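Local coordinates for protein pyruvate formate-lyase 2 (Archaeoglobus fulgidus, PDB 2F3O) that is of unknown function but belongs to the glycyl radical enzymes related to pyruvate formate-lyase and glycerol dehydratase, and probably acts as a lyase, at residues F301-V315 and L354-P367. Sequence-based numbering, arbitrary orientation.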
ATOM      1  N   PHE A 301       6.119  -0.909 -50.687  1.00 56.87           N
ATOM      2  CA  PHE A 301       7.443  -0.301 -50.665  1.00 56.21           C
ATOM      3  C   PHE A 301       7.381   1.222 -50.631  1.00 56.20           C
ATOM      4  O   PHE A 301       8.095   1.847 -49.855  1.00 56.33           O
ATOM      5  CB  PHE A 301       8.238  -0.743 -51.890  1.00 55.78           C
ATOM      6  CG  PHE A 301       9.718  -0.501 -51.785  1.00 54.83           C
ATOM      7  CD1 PHE A 301      10.529  -1.407 -51.145  1.00 54.94           C
ATOM      8  CD2 PHE A 301      10.304   0.610 -52.359  1.00 54.14           C
ATOM      9  CE1 PHE A 301      11.893  -1.194 -51.064  1.00 54.88           C
ATOM     10  CE2 PHE A 301      11.668   0.818 -52.276  1.00 53.12           C
ATOM     11  CZ  PHE A 301      12.457  -0.075 -51.635  1.00 54.22           C
ATOM     12  N   ASP A 302       6.525   1.806 -51.469  1.00 56.12           N
ATOM     13  CA  ASP A 302       6.431   3.263 -51.610  1.00 55.95           C
ATOM     14  C   ASP A 302       5.852   3.889 -50.355  1.00 55.31           C
ATOM     15  O   ASP A 302       6.274   4.975 -49.946  1.00 55.58           O
ATOM     16  CB  ASP A 302       5.548   3.646 -52.810  1.00 56.68           C
ATOM     17  CG  ASP A 302       6.343   3.874 -54.109  1.00 57.79           C
ATOM     18  OD1 ASP A 302       7.588   4.061 -54.050  1.00 59.37           O
ATOM     19  OD2 ASP A 302       5.692   3.884 -55.189  1.00 57.93           O
ATOM     20  N   ILE A 303       4.880   3.194 -49.767  1.00 54.24           N
ATOM     21  CA  ILE A 303       4.264   3.585 -48.497  1.00 53.24           C
ATOM     22  C   ILE A 303       5.309   3.684 -47.364  1.00 52.66           C
ATOM     23  O   ILE A 303       5.402   4.701 -46.665  1.00 52.40           O
ATOM     24  CB  ILE A 303       3.140   2.588 -48.131  1.00 53.29           C
ATOM     25  CG1 ILE A 303       1.903   2.805 -49.008  1.00 52.82           C
ATOM     26  CG2 ILE A 303       2.732   2.722 -46.715  1.00 53.05           C
ATOM     27  CD1 ILE A 303       0.876   1.699 -48.883  1.00 50.74           C
ATOM     28  N   LEU A 304       6.134   2.649 -47.236  1.00 51.99           N
ATOM     29  CA  LEU A 304       7.186   2.624 -46.231  1.00 51.27           C
ATOM     30  C   LEU A 304       8.249   3.648 -46.534  1.00 51.08           C
ATOM     31  O   LEU A 304       8.759   4.293 -45.621  1.00 51.34           O
ATOM     32  CB  LEU A 304       7.808   1.241 -46.149  1.00 51.11           C
ATOM     33  CG  LEU A 304       6.815   0.190 -45.670  1.00 50.68           C
ATOM     34  CD1 LEU A 304       7.312  -1.194 -46.009  1.00 50.29           C
ATOM     35  CD2 LEU A 304       6.536   0.347 -44.178  1.00 50.41           C
ATOM     36  N   ALA A 305       8.559   3.812 -47.818  1.00 50.70           N
ATOM     37  CA  ALA A 305       9.529   4.813 -48.264  1.00 50.50           C
ATOM     38  C   ALA A 305       9.142   6.225 -47.842  1.00 50.18           C
ATOM     39  O   ALA A 305       9.991   6.991 -47.372  1.00 50.15           O
ATOM     40  CB  ALA A 305       9.716   4.746 -49.774  1.00 50.58           C
ATOM     41  N   ASN A 306       7.856   6.535 -47.994  1.00 49.40           N
ATOM     42  CA  ASN A 306       7.298   7.816 -47.614  1.00 48.88           C
ATOM     43  C   ASN A 306       7.463   8.123 -46.127  1.00 48.42           C
ATOM     44  O   ASN A 306       7.800   9.249 -45.753  1.00 47.91           O
ATOM     45  CB  ASN A 306       5.823   7.816 -47.951  1.00 49.06           C
ATOM     46  CG  ASN A 306       5.272   9.203 -48.166  1.00 49.82           C
ATOM     47  OD1 ASN A 306       5.657  10.182 -47.523  1.00 50.58           O
ATOM     48  ND2 ASN A 306       4.359   9.293 -49.086  1.00 51.03           N
ATOM     49  N   LEU A 307       7.207   7.111 -45.298  1.00 47.96           N
ATOM     50  CA  LEU A 307       7.399   7.201 -43.850  1.00 47.41           C
ATOM     51  C   LEU A 307       8.870   7.477 -43.490  1.00 47.12           C
ATOM     52  O   LEU A 307       9.162   8.433 -42.760  1.00 46.48           O
ATOM     53  CB  LEU A 307       6.948   5.894 -43.208  1.00 47.53           C
ATOM     54  CG  LEU A 307       6.285   5.816 -41.831  1.00 47.47           C
ATOM     55  CD1 LEU A 307       6.460   4.402 -41.321  1.00 47.86           C
ATOM     56  CD2 LEU A 307       6.868   6.770 -40.845  1.00 46.76           C
ATOM     57  N   TRP A 308       9.775   6.641 -44.007  1.00 46.68           N
ATOM     58  CA  TRP A 308      11.201   6.808 -43.771  1.00 46.70           C
ATOM     59  C   TRP A 308      11.627   8.213 -44.128  1.00 46.99           C
ATOM     60  O   TRP A 308      12.270   8.887 -43.325  1.00 47.00           O
ATOM     61  CB  TRP A 308      12.001   5.827 -44.613  1.00 46.46           C
ATOM     62  CG  TRP A 308      12.483   4.548 -43.952  1.00 45.96           C
ATOM     63  CD1 TRP A 308      13.762   4.061 -43.970  1.00 45.55           C
ATOM     64  CD2 TRP A 308      11.700   3.573 -43.239  1.00 45.25           C
ATOM     65  NE1 TRP A 308      13.831   2.870 -43.285  1.00 45.04           N
ATOM     66  CE2 TRP A 308      12.579   2.541 -42.842  1.00 44.78           C
ATOM     67  CE3 TRP A 308      10.346   3.473 -42.892  1.00 44.89           C
ATOM     68  CZ2 TRP A 308      12.151   1.439 -42.119  1.00 45.17           C
ATOM     69  CZ3 TRP A 308       9.924   2.375 -42.170  1.00 45.15           C
ATOM     70  CH2 TRP A 308      10.820   1.371 -41.794  1.00 45.51           C
ATOM     71  N   ILE A 309      11.223   8.660 -45.317  1.00 47.46           N
ATOM     72  CA  ILE A 309      11.593   9.989 -45.823  1.00 48.30           C
ATOM     73  C   ILE A 309      11.048  11.139 -44.966  1.00 48.52           C
ATOM     74  O   ILE A 309      11.726  12.160 -44.770  1.00 48.72           O
ATOM     75  CB  ILE A 309      11.208  10.168 -47.336  1.00 48.48           C
ATOM     76  CG1 ILE A 309      12.102   9.301 -48.217  1.00 48.46           C
ATOM     77  CG2 ILE A 309      11.358  11.613 -47.811  1.00 48.38           C
ATOM     78  CD1 ILE A 309      11.812   9.412 -49.673  1.00 47.71           C
ATOM     79  N   LYS A 310       9.853  10.960 -44.411  1.00 48.60           N
ATOM     80  CA  LYS A 310       9.269  12.030 -43.613  1.00 48.79           C
ATOM     81  C   LYS A 310       9.986  12.292 -42.301  1.00 48.35           C
ATOM     82  O   LYS A 310      10.057  13.437 -41.887  1.00 48.34           O
ATOM     83  CB  LYS A 310       7.760  11.867 -43.435  1.00 49.13           C
ATOM     84  CG  LYS A 310       7.001  12.217 -44.705  1.00 51.25           C
ATOM     85  CD  LYS A 310       5.546  12.547 -44.468  1.00 54.43           C
ATOM     86  CE  LYS A 310       5.374  14.028 -44.217  1.00 55.58           C
ATOM     87  NZ  LYS A 310       4.121  14.561 -44.811  1.00 58.64           N
ATOM     88  N   THR A 311      10.586  11.269 -41.689  1.00 48.01           N
ATOM     89  CA  THR A 311      11.351  11.476 -40.443  1.00 47.42           C
ATOM     90  C   THR A 311      12.618  12.328 -40.607  1.00 47.24           C
ATOM     91  O   THR A 311      13.279  12.651 -39.624  1.00 47.29           O
ATOM     92  CB  THR A 311      11.750  10.166 -39.753  1.00 47.44           C
ATOM     93  OG1 THR A 311      12.908   9.628 -40.391  1.00 46.65           O
ATOM     94  CG2 THR A 311      10.617   9.157 -39.803  1.00 47.55           C
ATOM     95  N   ASN A 312      12.942  12.700 -41.844  1.00 47.06           N
ATOM     96  CA  ASN A 312      14.039  13.619 -42.126  1.00 46.78           C
ATOM     97  C   ASN A 312      13.638  15.087 -42.073  1.00 46.69           C
ATOM     98  O   ASN A 312      14.473  15.955 -42.298  1.00 46.63           O
ATOM     99  CB  ASN A 312      14.605  13.350 -43.507  1.00 46.69           C
ATOM    100  CG  ASN A 312      15.419  12.098 -43.564  1.00 46.68           C
ATOM    101  OD1 ASN A 312      16.603  12.104 -43.238  1.00 46.21           O
ATOM    102  ND2 ASN A 312      14.797  11.009 -44.015  1.00 45.87           N
ATOM    103  N   GLU A 313      12.367  15.366 -41.799  1.00 46.43           N
ATOM    104  CA  GLU A 313      11.896  16.739 -41.737  1.00 46.48           C
ATOM    105  C   GLU A 313      12.401  17.495 -40.505  1.00 46.46           C
ATOM    106  O   GLU A 313      12.462  18.726 -40.518  1.00 46.62           O
ATOM    107  CB  GLU A 313      10.369  16.806 -41.864  1.00 46.10           C
ATOM    108  CG  GLU A 313       9.855  16.352 -43.219  1.00 46.81           C
ATOM    109  CD  GLU A 313       8.328  16.253 -43.295  1.00 47.42           C
ATOM    110  OE1 GLU A 313       7.649  16.618 -42.316  1.00 48.35           O
ATOM    111  OE2 GLU A 313       7.808  15.813 -44.345  1.00 48.27           O
ATOM    112  N   ILE A 314      12.776  16.783 -39.446  1.00 46.69           N
ATOM    113  CA  ILE A 314      13.354  17.470 -38.291  1.00 47.01           C
ATOM    114  C   ILE A 314      14.855  17.333 -38.146  1.00 46.44           C
ATOM    115  O   ILE A 314      15.481  16.358 -38.532  1.00 45.73           O
ATOM    116  CB  ILE A 314      12.667  17.191 -36.910  1.00 46.94           C
ATOM    117  CG1 ILE A 314      12.820  15.739 -36.476  1.00 47.95           C
ATOM    118  CG2 ILE A 314      11.227  17.598 -36.922  1.00 47.56           C
ATOM    119  CD1 ILE A 314      12.519  15.530 -35.008  1.00 47.80           C
ATOM    120  N   VAL A 315      15.388  18.366 -37.541  1.00 46.69           N
ATOM    121  CA  VAL A 315      16.785  18.576 -37.391  1.00 47.10           C
ATOM    122  C   VAL A 315      16.722  19.361 -36.077  1.00 47.43           C
ATOM    123  O   VAL A 315      15.767  20.111 -35.853  1.00 47.82           O
ATOM    124  CB  VAL A 315      17.306  19.369 -38.645  1.00 47.26           C
ATOM    125  CG1 VAL A 315      17.579  20.837 -38.350  1.00 46.88           C
ATOM    126  CG2 VAL A 315      18.529  18.705 -39.223  1.00 46.64           C
ATOM    127  N   LEU A 354      11.618  -6.122 -46.462  1.00 50.34           N
ATOM    128  CA  LEU A 354      11.154  -4.911 -47.120  1.00 50.40           C
ATOM    129  C   LEU A 354      11.758  -3.688 -46.488  1.00 50.30           C
ATOM    130  O   LEU A 354      12.283  -2.829 -47.174  1.00 50.34           O
ATOM    131  CB  LEU A 354       9.639  -4.790 -47.021  1.00 50.35           C
ATOM    132  CG  LEU A 354       8.873  -5.105 -48.289  1.00 50.79           C
ATOM    133  CD1 LEU A 354       7.526  -4.402 -48.223  1.00 50.66           C
ATOM    134  CD2 LEU A 354       9.679  -4.658 -49.507  1.00 50.73           C
ATOM    135  N   MET A 355      11.709  -3.635 -45.167  1.00 50.29           N
ATOM    136  CA  MET A 355      12.200  -2.488 -44.452  1.00 50.18           C
ATOM    137  C   MET A 355      13.703  -2.289 -44.581  1.00 50.41           C
ATOM    138  O   MET A 355      14.175  -1.162 -44.560  1.00 50.31           O
ATOM    139  CB  MET A 355      11.734  -2.537 -43.008  1.00 49.95           C
ATOM    140  CG  MET A 355      10.302  -2.113 -42.901  1.00 49.58           C
ATOM    141  SD  MET A 355       9.572  -2.643 -41.373  1.00 50.03           S
ATOM    142  CE  MET A 355       7.890  -2.082 -41.562  1.00 50.48           C
ATOM    143  N   LEU A 356      14.435  -3.386 -44.756  1.00 50.93           N
ATOM    144  CA  LEU A 356      15.870  -3.338 -44.978  1.00 51.57           C
ATOM    145  C   LEU A 356      16.140  -2.741 -46.354  1.00 52.30           C
ATOM    146  O   LEU A 356      17.049  -1.920 -46.514  1.00 52.41           O
ATOM    147  CB  LEU A 356      16.455  -4.750 -44.909  1.00 51.31           C
ATOM    148  CG  LEU A 356      17.842  -5.077 -44.345  1.00 50.67           C
ATOM    149  CD1 LEU A 356      18.326  -6.345 -45.017  1.00 50.12           C
ATOM    150  CD2 LEU A 356      18.892  -3.975 -44.493  1.00 49.29           C
ATOM    151  N   GLU A 357      15.337  -3.156 -47.334  1.00 53.07           N
ATOM    152  CA  GLU A 357      15.460  -2.686 -48.719  1.00 53.88           C
ATOM    153  C   GLU A 357      15.243  -1.200 -48.883  1.00 53.46           C
ATOM    154  O   GLU A 357      16.044  -0.543 -49.531  1.00 53.83           O
ATOM    155  CB  GLU A 357      14.464  -3.394 -49.614  1.00 54.32           C
ATOM    156  CG  GLU A 357      14.968  -4.613 -50.309  1.00 57.86           C
ATOM    157  CD  GLU A 357      14.110  -4.913 -51.520  1.00 62.61           C
ATOM    158  OE1 GLU A 357      13.391  -5.941 -51.493  1.00 64.55           O
ATOM    159  OE2 GLU A 357      14.124  -4.092 -52.478  1.00 63.61           O
ATOM    160  N   VAL A 358      14.157  -0.682 -48.309  1.00 53.25           N
ATOM    161  CA  VAL A 358      13.875   0.751 -48.353  1.00 53.09           C
ATOM    162  C   VAL A 358      14.967   1.528 -47.620  1.00 53.37           C
ATOM    163  O   VAL A 358      15.389   2.589 -48.079  1.00 53.83           O
ATOM    164  CB  VAL A 358      12.431   1.100 -47.875  1.00 52.83           C
ATOM    165  CG1 VAL A 358      12.046   0.270 -46.747  1.00 52.99           C
ATOM    166  CG2 VAL A 358      12.298   2.536 -47.456  1.00 52.22           C
ATOM    167  N   THR A 359      15.483   0.961 -46.536  1.00 53.40           N
ATOM    168  CA  THR A 359      16.607   1.565 -45.837  1.00 53.43           C
ATOM    169  C   THR A 359      17.842   1.638 -46.729  1.00 53.52           C
ATOM    170  O   THR A 359      18.503   2.676 -46.790  1.00 53.27           O
ATOM    171  CB  THR A 359      16.947   0.803 -44.538  1.00 53.46           C
ATOM    172  OG1 THR A 359      15.832   0.865 -43.644  1.00 52.81           O
ATOM    173  CG2 THR A 359      18.165   1.415 -43.869  1.00 53.07           C
ATOM    174  N   ASP A 360      18.111   0.547 -47.446  1.00 53.76           N
ATOM    175  CA  ASP A 360      19.297   0.430 -48.296  1.00 54.52           C
ATOM    176  C   ASP A 360      19.248   1.413 -49.466  1.00 54.70           C
ATOM    177  O   ASP A 360      20.272   2.017 -49.834  1.00 54.50           O
ATOM    178  CB  ASP A 360      19.437  -1.007 -48.830  1.00 54.75           C
ATOM    179  CG  ASP A 360      20.872  -1.340 -49.295  1.00 56.25           C
ATOM    180  OD1 ASP A 360      21.792  -0.492 -49.110  1.00 57.11           O
ATOM    181  OD2 ASP A 360      21.081  -2.467 -49.827  1.00 56.82           O
ATOM    182  N   ARG A 361      18.054   1.560 -50.038  1.00 54.67           N
ATOM    183  CA  ARG A 361      17.845   2.428 -51.180  1.00 54.77           C
ATOM    184  C   ARG A 361      18.001   3.893 -50.782  1.00 54.44           C
ATOM    185  O   ARG A 361      18.670   4.659 -51.472  1.00 54.72           O
ATOM    186  CB  ARG A 361      16.455   2.179 -51.787  1.00 55.01           C
ATOM    187  CG  ARG A 361      15.890   3.348 -52.624  1.00 56.15           C
ATOM    188  CD  ARG A 361      16.543   3.476 -54.012  1.00 58.40           C
ATOM    189  NE  ARG A 361      15.833   4.412 -54.887  1.00 60.06           N
ATOM    190  CZ  ARG A 361      14.708   4.125 -55.552  1.00 60.58           C
ATOM    191  NH1 ARG A 361      14.143   2.917 -55.442  1.00 58.98           N
ATOM    192  NH2 ARG A 361      14.142   5.054 -56.327  1.00 60.17           N
ATOM    193  N   LEU A 362      17.405   4.264 -49.653  1.00 53.74           N
ATOM    194  CA  LEU A 362      17.275   5.663 -49.295  1.00 52.96           C
ATOM    195  C   LEU A 362      18.564   6.286 -48.824  1.00 52.32           C
ATOM    196  O   LEU A 362      18.862   7.406 -49.204  1.00 52.76           O
ATOM    197  CB  LEU A 362      16.189   5.863 -48.241  1.00 53.25           C
ATOM    198  CG  LEU A 362      14.856   6.450 -48.720  1.00 53.66           C
ATOM    199  CD1 LEU A 362      14.664   6.274 -50.200  1.00 54.38           C
ATOM    200  CD2 LEU A 362      13.665   5.880 -47.962  1.00 53.73           C
ATOM    201  N   ARG A 363      19.318   5.564 -48.001  1.00 51.28           N
ATOM    202  CA  ARG A 363      20.565   6.058 -47.400  1.00 50.41           C
ATOM    203  C   ARG A 363      20.530   7.475 -46.857  1.00 50.03           C
ATOM    204  O   ARG A 363      21.494   8.214 -47.030  1.00 49.63           O
ATOM    205  CB  ARG A 363      21.726   5.925 -48.371  1.00 50.27           C
ATOM    206  CG  ARG A 363      21.759   4.583 -48.977  1.00 50.13           C
ATOM    207  CD  ARG A 363      23.109   4.205 -49.465  1.00 49.66           C
ATOM    208  NE  ARG A 363      23.193   2.757 -49.608  1.00 48.62           N
ATOM    209  CZ  ARG A 363      24.272   2.123 -50.047  1.00 47.72           C
ATOM    210  NH1 ARG A 363      25.348   2.818 -50.381  1.00 46.14           N
ATOM    211  NH2 ARG A 363      24.286   0.800 -50.113  1.00 48.15           N
ATOM    212  N   LEU A 364      19.418   7.846 -46.222  1.00 49.76           N
ATOM    213  CA  LEU A 364      19.265   9.170 -45.633  1.00 49.64           C
ATOM    214  C   LEU A 364      19.670   9.129 -44.169  1.00 49.66           C
ATOM    215  O   LEU A 364      19.821   8.039 -43.605  1.00 50.14           O
ATOM    216  CB  LEU A 364      17.822   9.623 -45.748  1.00 49.52           C
ATOM    217  CG  LEU A 364      17.290   9.686 -47.172  1.00 49.62           C
ATOM    218  CD1 LEU A 364      15.778   9.812 -47.156  1.00 49.72           C
ATOM    219  CD2 LEU A 364      17.927  10.858 -47.916  1.00 49.10           C
ATOM    220  N   ARG A 365      19.815  10.298 -43.543  1.00 49.26           N
ATOM    221  CA  ARG A 365      20.226  10.361 -42.137  1.00 48.88           C
ATOM    222  C   ARG A 365      19.189   9.782 -41.177  1.00 48.77           C
ATOM    223  O   ARG A 365      19.519   9.422 -40.044  1.00 48.52           O
ATOM    224  CB  ARG A 365      20.583  11.793 -41.712  1.00 48.88           C
ATOM    225  CG  ARG A 365      19.429  12.778 -41.743  1.00 48.43           C
ATOM    226  CD  ARG A 365      19.772  14.146 -41.111  1.00 48.66           C
ATOM    227  NE  ARG A 365      19.378  14.281 -39.700  1.00 47.87           N
ATOM    228  CZ  ARG A 365      18.151  14.588 -39.273  1.00 46.76           C
ATOM    229  NH1 ARG A 365      17.161  14.766 -40.133  1.00 47.19           N
ATOM    230  NH2 ARG A 365      17.897  14.697 -37.976  1.00 46.44           N
ATOM    231  N   GLN A 366      17.941   9.684 -41.627  1.00 48.54           N
ATOM    232  CA  GLN A 366      16.883   9.319 -40.715  1.00 48.51           C
ATOM    233  C   GLN A 366      15.709   8.523 -41.261  1.00 48.51           C
ATOM    234  O   GLN A 366      15.103   8.912 -42.262  1.00 49.05           O
ATOM    235  CB  GLN A 366      16.251  10.565 -40.055  1.00 48.14           C
ATOM    236  CG  GLN A 366      17.005  11.230 -38.917  1.00 48.68           C
ATOM    237  CD  GLN A 366      17.103  10.399 -37.668  1.00 48.90           C
ATOM    238  OE1 GLN A 366      16.241   9.591 -37.389  1.00 50.79           O
ATOM    239  NE2 GLN A 366      18.152  10.616 -36.892  1.00 49.20           N
ATOM    240  N   PRO A 367      15.554   7.297 -40.768  1.00 47.80           N
ATOM    241  CA  PRO A 367      15.150   6.946 -39.430  1.00 46.93           C
ATOM    242  C   PRO A 367      16.411   6.247 -38.890  1.00 46.32           C
ATOM    243  O   PRO A 367      17.302   5.871 -39.662  1.00 46.44           O
ATOM    244  CB  PRO A 367      13.998   5.958 -39.638  1.00 46.67           C
ATOM    245  CG  PRO A 367      13.982   5.662 -41.077  1.00 47.02           C
ATOM    246  CD  PRO A 367      15.254   6.201 -41.692  1.00 47.91           C
TER
HETATM  247  O   HOH W   1      17.117  15.427 -42.929  1.00 41.11           O
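W308 is covered on both faces by the other segment: V358 CG2 lies over one, and P367 CG lies over the opposite face, 3.4 Å from the centroid of the five-membered ring, one CH-pi contact to each. The indole thus sits between V358 of helix 354-362 and P367 of the chain beyond it; a wide flat ring can use both faces at once. Its buried NE1 donates to T359 OG1 (2.9 Å, 150° at the hydrogen). The T359 hydroxyl in turn donates to M355 O, a bond that orients OG1 to receive the indole N-H, so a small hydroxyl residue suits the place. M355 CG packs near CH2, and SD stands obliquely to the six-membered ring in a Met-aromatic contact.

The helix axes approach to 9.8 Å at -55°, and small A305 lets V358 CG2 come within 3.7 Å of its CA; the V358 side chain is the knob, seated among F301, L304, A305 and W308. F301, with CG anti to its backbone N (chi1 -164°), lays its ring against V358, whose CB lies over the face, and meets L354 CD2 at its edge.

Further along, the guanidinium of R365 is sandwiched between V315 CG2 and its neighbour Q366 CG; NH1 donates to I314 O (2.8 Å), and a water links it to N312 O.

Helix 297-310 also packs on helix 250-267 through I303 and L307 and on helix 5-11 through F301 and I309. Helix 350-362, backed by helix 379-390, leads through loop 363-367 into strand 368-373, completing a beta-alpha-beta crossover from strand 334-338 of the mixed sheet.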